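Local coordinates for protein methyltransferase FkbM (Methylobacillus flagellatus KT, PDB 2PY6) that probably acts as a methyltransferase of the FkbM family, at residues V56-N69 and Y93-T105. Residues are numbered along the deposited sequence; the frame is centred on the assembly and turned at random.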
loop_
_atom_site.group_PDB
_atom_site.type_symbol
_atom_site.label_atom_id
_atom_site.label_comp_id
_atom_site.label_asym_id
_atom_site.label_seq_id
_atom_site.Cartn_x
_atom_site.Cartn_y
_atom_site.Cartn_z
ATOM N N VAL A 56 25.429 -10.118 -14.407
ATOM C CA VAL A 56 24.351 -9.155 -14.117
ATOM C C VAL A 56 23.401 -9.810 -13.105
ATOM O O VAL A 56 22.939 -10.944 -13.314
ATOM C CB VAL A 56 23.538 -8.766 -15.370
ATOM C CG1 VAL A 56 22.380 -7.857 -14.995
ATOM C CG2 VAL A 56 24.403 -8.055 -16.376
ATOM N N ILE A 57 23.115 -9.100 -12.018
ATOM C CA ILE A 57 22.201 -9.575 -11.008
ATOM C C ILE A 57 20.783 -9.164 -11.404
ATOM O O ILE A 57 20.532 -7.976 -11.639
ATOM C CB ILE A 57 22.499 -8.954 -9.622
ATOM C CG1 ILE A 57 23.951 -9.223 -9.184
ATOM C CG2 ILE A 57 21.491 -9.421 -8.606
ATOM C CD1 ILE A 57 24.427 -10.613 -9.380
ATOM N N LEU A 58 19.862 -10.129 -11.486
ATOM C CA LEU A 58 18.477 -9.799 -11.796
ATOM C C LEU A 58 17.718 -9.760 -10.491
ATOM O O LEU A 58 17.653 -10.770 -9.773
ATOM C CB LEU A 58 17.854 -10.826 -12.737
ATOM C CG LEU A 58 18.621 -11.117 -14.017
ATOM C CD1 LEU A 58 17.913 -12.232 -14.815
ATOM C CD2 LEU A 58 18.809 -9.830 -14.850
ATOM N N GLY A 59 17.146 -8.603 -10.193
ATOM C CA GLY A 59 16.406 -8.376 -8.952
ATOM C C GLY A 59 17.263 -7.757 -7.861
ATOM O O GLY A 59 18.441 -8.052 -7.759
ATOM N N THR A 60 16.671 -6.885 -7.046
ATOM C CA THR A 60 17.400 -6.239 -5.956
ATOM C C THR A 60 16.804 -6.576 -4.580
ATOM O O THR A 60 17.214 -6.014 -3.570
ATOM C CB THR A 60 17.469 -4.696 -6.114
ATOM O OG1 THR A 60 16.153 -4.130 -6.115
ATOM C CG2 THR A 60 18.204 -4.287 -7.375
ATOM N N LYS A 61 15.878 -7.531 -4.547
ATOM C CA LYS A 61 15.171 -7.905 -3.339
ATOM C C LYS A 61 15.307 -9.401 -3.057
ATOM O O LYS A 61 14.449 -9.947 -2.366
ATOM C CB LYS A 61 13.665 -7.563 -3.476
ATOM C CG LYS A 61 13.321 -6.075 -3.559
ATOM N N GLY A 62 16.361 -10.062 -3.550
ATOM C CA GLY A 62 16.484 -11.525 -3.391
ATOM C C GLY A 62 17.729 -11.937 -2.628
ATOM O O GLY A 62 18.084 -11.300 -1.652
ATOM N N PHE A 63 18.382 -13.011 -3.067
ATOM C CA PHE A 63 19.634 -13.491 -2.461
ATOM C C PHE A 63 20.891 -12.790 -3.055
ATOM O O PHE A 63 22.007 -13.218 -2.799
ATOM C CB PHE A 63 19.759 -15.025 -2.677
ATOM C CG PHE A 63 18.869 -15.898 -1.769
ATOM C CD1 PHE A 63 17.651 -15.449 -1.244
ATOM C CD2 PHE A 63 19.227 -17.224 -1.537
ATOM C CE1 PHE A 63 16.862 -16.285 -0.445
ATOM C CE2 PHE A 63 18.443 -18.066 -0.746
ATOM C CZ PHE A 63 17.259 -17.592 -0.201
ATOM N N GLY A 64 20.731 -11.719 -3.839
ATOM C CA GLY A 64 21.886 -11.028 -4.463
ATOM C C GLY A 64 22.863 -10.401 -3.478
ATOM O O GLY A 64 24.045 -10.150 -3.819
ATOM N N ALA A 65 22.354 -10.134 -2.266
ATOM C CA ALA A 65 23.131 -9.571 -1.170
ATOM C C ALA A 65 24.121 -10.605 -0.678
ATOM O O ALA A 65 25.193 -10.233 -0.210
ATOM C CB ALA A 65 22.217 -9.121 -0.016
ATOM N N HIS A 66 23.759 -11.889 -0.797
ATOM C CA HIS A 66 24.649 -12.971 -0.392
ATOM C C HIS A 66 25.862 -13.107 -1.321
ATOM O O HIS A 66 26.928 -13.521 -0.861
ATOM C CB HIS A 66 23.918 -14.308 -0.282
ATOM C CG HIS A 66 22.883 -14.355 0.800
ATOM N ND1 HIS A 66 23.201 -14.267 2.140
ATOM C CD2 HIS A 66 21.542 -14.549 0.742
ATOM C CE1 HIS A 66 22.098 -14.375 2.860
ATOM N NE2 HIS A 66 21.077 -14.548 2.036
ATOM N N LEU A 67 25.708 -12.785 -2.611
ATOM C CA LEU A 67 26.841 -12.810 -3.552
ATOM C C LEU A 67 27.757 -11.589 -3.367
ATOM O O LEU A 67 28.990 -11.702 -3.478
ATOM C CB LEU A 67 26.371 -12.868 -5.018
ATOM C CG LEU A 67 27.483 -12.636 -6.079
ATOM C CD1 LEU A 67 28.584 -13.719 -5.993
ATOM C CD2 LEU A 67 26.957 -12.525 -7.495
HETATM N N MSE A 68 27.151 -10.422 -3.131
HETATM C CA MSE A 68 27.899 -9.161 -2.930
HETATM C C MSE A 68 28.661 -9.083 -1.575
HETATM O O MSE A 68 29.768 -8.527 -1.520
HETATM C CB MSE A 68 26.974 -7.942 -3.137
HETATM C CG MSE A 68 26.301 -7.924 -4.532
HETATM SE SE MSE A 68 27.521 -8.184 -6.077
HETATM C CE MSE A 68 28.610 -6.601 -5.892
ATOM N N ASN A 69 28.087 -9.659 -0.509
ATOM C CA ASN A 69 28.746 -9.705 0.811
ATOM C C ASN A 69 29.761 -10.846 0.957
ATOM O O ASN A 69 30.405 -10.965 2.004
ATOM C CB ASN A 69 27.698 -9.815 1.936
ATOM C CG ASN A 69 26.826 -8.575 2.058
ATOM O OD1 ASN A 69 27.254 -7.463 1.744
ATOM N ND2 ASN A 69 25.606 -8.761 2.548
ATOM N N TYR A 93 23.286 -0.646 -6.192
ATOM C CA TYR A 93 22.959 -1.872 -5.484
ATOM C C TYR A 93 24.298 -2.555 -5.171
ATOM O O TYR A 93 24.896 -3.173 -6.042
ATOM C CB TYR A 93 22.047 -2.746 -6.329
ATOM C CG TYR A 93 21.600 -4.014 -5.624
ATOM C CD1 TYR A 93 20.675 -3.968 -4.597
ATOM C CD2 TYR A 93 22.110 -5.256 -5.988
ATOM C CE1 TYR A 93 20.256 -5.132 -3.949
ATOM C CE2 TYR A 93 21.694 -6.426 -5.341
ATOM C CZ TYR A 93 20.762 -6.358 -4.331
ATOM O OH TYR A 93 20.357 -7.524 -3.675
ATOM N N TYR A 94 24.764 -2.412 -3.929
ATOM C CA TYR A 94 26.097 -2.899 -3.497
ATOM C C TYR A 94 27.166 -2.346 -4.445
ATOM O O TYR A 94 27.999 -3.092 -4.964
ATOM C CB TYR A 94 26.150 -4.435 -3.355
ATOM C CG TYR A 94 25.249 -4.905 -2.237
ATOM C CD1 TYR A 94 25.646 -4.785 -0.896
ATOM C CD2 TYR A 94 23.985 -5.408 -2.502
ATOM C CE1 TYR A 94 24.795 -5.182 0.148
ATOM C CE2 TYR A 94 23.135 -5.819 -1.470
ATOM C CZ TYR A 94 23.537 -5.698 -0.156
ATOM O OH TYR A 94 22.681 -6.077 0.847
ATOM N N GLY A 95 27.093 -1.037 -4.696
ATOM C CA GLY A 95 28.015 -0.356 -5.592
ATOM C C GLY A 95 27.723 -0.526 -7.067
ATOM O O GLY A 95 28.394 0.074 -7.898
ATOM N N LEU A 96 26.722 -1.330 -7.415
ATOM C CA LEU A 96 26.416 -1.578 -8.815
ATOM C C LEU A 96 25.362 -0.611 -9.393
ATOM O O LEU A 96 24.398 -0.268 -8.727
ATOM C CB LEU A 96 25.871 -3.001 -8.992
ATOM C CG LEU A 96 26.630 -4.227 -8.474
ATOM C CD1 LEU A 96 25.690 -5.457 -8.493
ATOM C CD2 LEU A 96 27.897 -4.464 -9.241
ATOM N N PRO A 97 25.511 -0.228 -10.669
ATOM C CA PRO A 97 24.429 0.556 -11.250
ATOM C C PRO A 97 23.142 -0.278 -11.348
ATOM O O PRO A 97 23.213 -1.505 -11.469
ATOM C CB PRO A 97 24.967 0.943 -12.634
ATOM C CG PRO A 97 26.096 0.026 -12.906
ATOM C CD PRO A 97 26.642 -0.415 -11.592
ATOM N N ILE A 98 21.989 0.382 -11.220
ATOM C CA ILE A 98 20.692 -0.277 -11.357
ATOM C C ILE A 98 20.190 0.084 -12.752
ATOM O O ILE A 98 20.069 1.249 -13.087
ATOM C CB ILE A 98 19.694 0.115 -10.237
ATOM C CG1 ILE A 98 20.290 -0.260 -8.868
ATOM C CG2 ILE A 98 18.312 -0.597 -10.420
ATOM C CD1 ILE A 98 19.398 0.018 -7.725
ATOM N N ILE A 99 19.926 -0.940 -13.562
ATOM C CA ILE A 99 19.501 -0.790 -14.954
ATOM C C ILE A 99 18.127 -1.417 -15.209
ATOM O O ILE A 99 17.597 -2.137 -14.375
ATOM C CB ILE A 99 20.540 -1.395 -15.921
ATOM C CG1 ILE A 99 20.668 -2.910 -15.748
ATOM C CG2 ILE A 99 21.917 -0.659 -15.763
ATOM C CD1 ILE A 99 21.574 -3.587 -16.774
ATOM N N SER A 100 17.533 -1.070 -16.343
ATOM C CA SER A 100 16.245 -1.612 -16.744
ATOM C C SER A 100 16.446 -2.982 -17.389
ATOM O O SER A 100 17.548 -3.331 -17.805
ATOM C CB SER A 100 15.567 -0.672 -17.766
ATOM O OG SER A 100 16.233 -0.724 -19.029
ATOM N N THR A 101 15.387 -3.763 -17.487
ATOM C CA THR A 101 15.483 -5.043 -18.144
ATOM C C THR A 101 15.838 -4.865 -19.615
ATOM O O THR A 101 16.573 -5.697 -20.163
ATOM C CB THR A 101 14.173 -5.842 -18.057
ATOM O OG1 THR A 101 13.739 -5.910 -16.696
ATOM C CG2 THR A 101 14.361 -7.258 -18.619
ATOM N N ASP A 102 15.292 -3.818 -20.263
ATOM C CA ASP A 102 15.645 -3.513 -21.655
ATOM C C ASP A 102 17.144 -3.216 -21.822
ATOM O O ASP A 102 17.732 -3.615 -22.808
ATOM C CB ASP A 102 14.816 -2.347 -22.234
ATOM C CG ASP A 102 13.396 -2.753 -22.637
ATOM O OD1 ASP A 102 13.082 -3.977 -22.748
ATOM O OD2 ASP A 102 12.579 -1.830 -22.860
ATOM N N ARG A 103 17.756 -2.532 -20.858
ATOM C CA ARG A 103 19.187 -2.253 -20.918
ATOM C C ARG A 103 20.029 -3.547 -20.795
ATOM O O ARG A 103 21.052 -3.717 -21.475
ATOM C CB ARG A 103 19.550 -1.237 -19.832
ATOM C CG ARG A 103 21.032 -0.831 -19.740
ATOM C CD ARG A 103 21.620 -0.350 -21.051
ATOM N NE ARG A 103 23.006 0.131 -20.870
ATOM C CZ ARG A 103 23.993 0.065 -21.776
ATOM N NH1 ARG A 103 23.819 -0.522 -22.968
ATOM N NH2 ARG A 103 25.197 0.551 -21.466
ATOM N N PHE A 104 19.558 -4.460 -19.956
ATOM C CA PHE A 104 20.179 -5.744 -19.747
ATOM C C PHE A 104 20.159 -6.603 -21.008
ATOM O O PHE A 104 21.185 -7.147 -21.396
ATOM C CB PHE A 104 19.483 -6.451 -18.570
ATOM C CG PHE A 104 19.610 -7.960 -18.570
ATOM C CD1 PHE A 104 20.852 -8.575 -18.514
ATOM C CD2 PHE A 104 18.475 -8.755 -18.530
ATOM C CE1 PHE A 104 20.959 -9.946 -18.480
ATOM C CE2 PHE A 104 18.577 -10.121 -18.501
ATOM C CZ PHE A 104 19.825 -10.722 -18.475
ATOM N N THR A 105 19.000 -6.750 -21.639
ATOM C CA THR A 105 18.909 -7.553 -22.892
ATOM C C THR A 105 19.823 -6.953 -23.966
ATOM O O THR A 105 20.460 -7.695 -24.707
ATOM C CB THR A 105 17.446 -7.757 -23.393
ATOM O OG1 THR A 105 16.837 -6.506 -23.692
ATOM C CG2 THR A 105 16.610 -8.439 -22.345
HETATM O O HOH W 1 19.161 -9.471 -5.377
HETATM O O HOH W 2 18.776 -7.523 -1.559
#
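Tyr93 presents one ring face to Thr60, whose CB and CG2 lie over it, with CB 3.9 Å from the ring centroid in a CH-pi contact; CD2 of Tyr94 covers the opposite face, and a water sits in plane at the hydroxyl edge. Tyr93 CE2 in turn lies in plane at the edge of the Tyr94 ring. The anti torsion of Tyr93 (chi1 -177°) places its ring beside the loop after strand 54-58. There its OH meets two waters, one 2.8 Å from OH and also bound to Gly59 O, the other bound to Thr60 O. A phenylalanine in its place would probably leave both waters without their hydroxyl partner. Thr60 suits its place by turning carbon to the ring while OG1 is hydrogen-bonded to OD2 of Asp83. Ala65 CB sits 3.2 Å from Tyr94 OH, where a small residue fits, and Met68 CB lies 3.6 Å from Tyr94 CG. Met68, modelled as selenomethionine, curls so that CE meets Leu96 CG at 4.0 Å, tip to tip. Leu58 CD2 lies over a face of Phe104, 3.8 Å from its centroid, while Val56 CG1 approaches CD1 obliquely. The contact joins inner strand 54-58 and its following loop and helix, across strand 77-82, to the edge hairpin 92-93/96-99 and the helix beginning at Thr101, in a mostly parallel sheet whose strand order resembles a Rossmann fold.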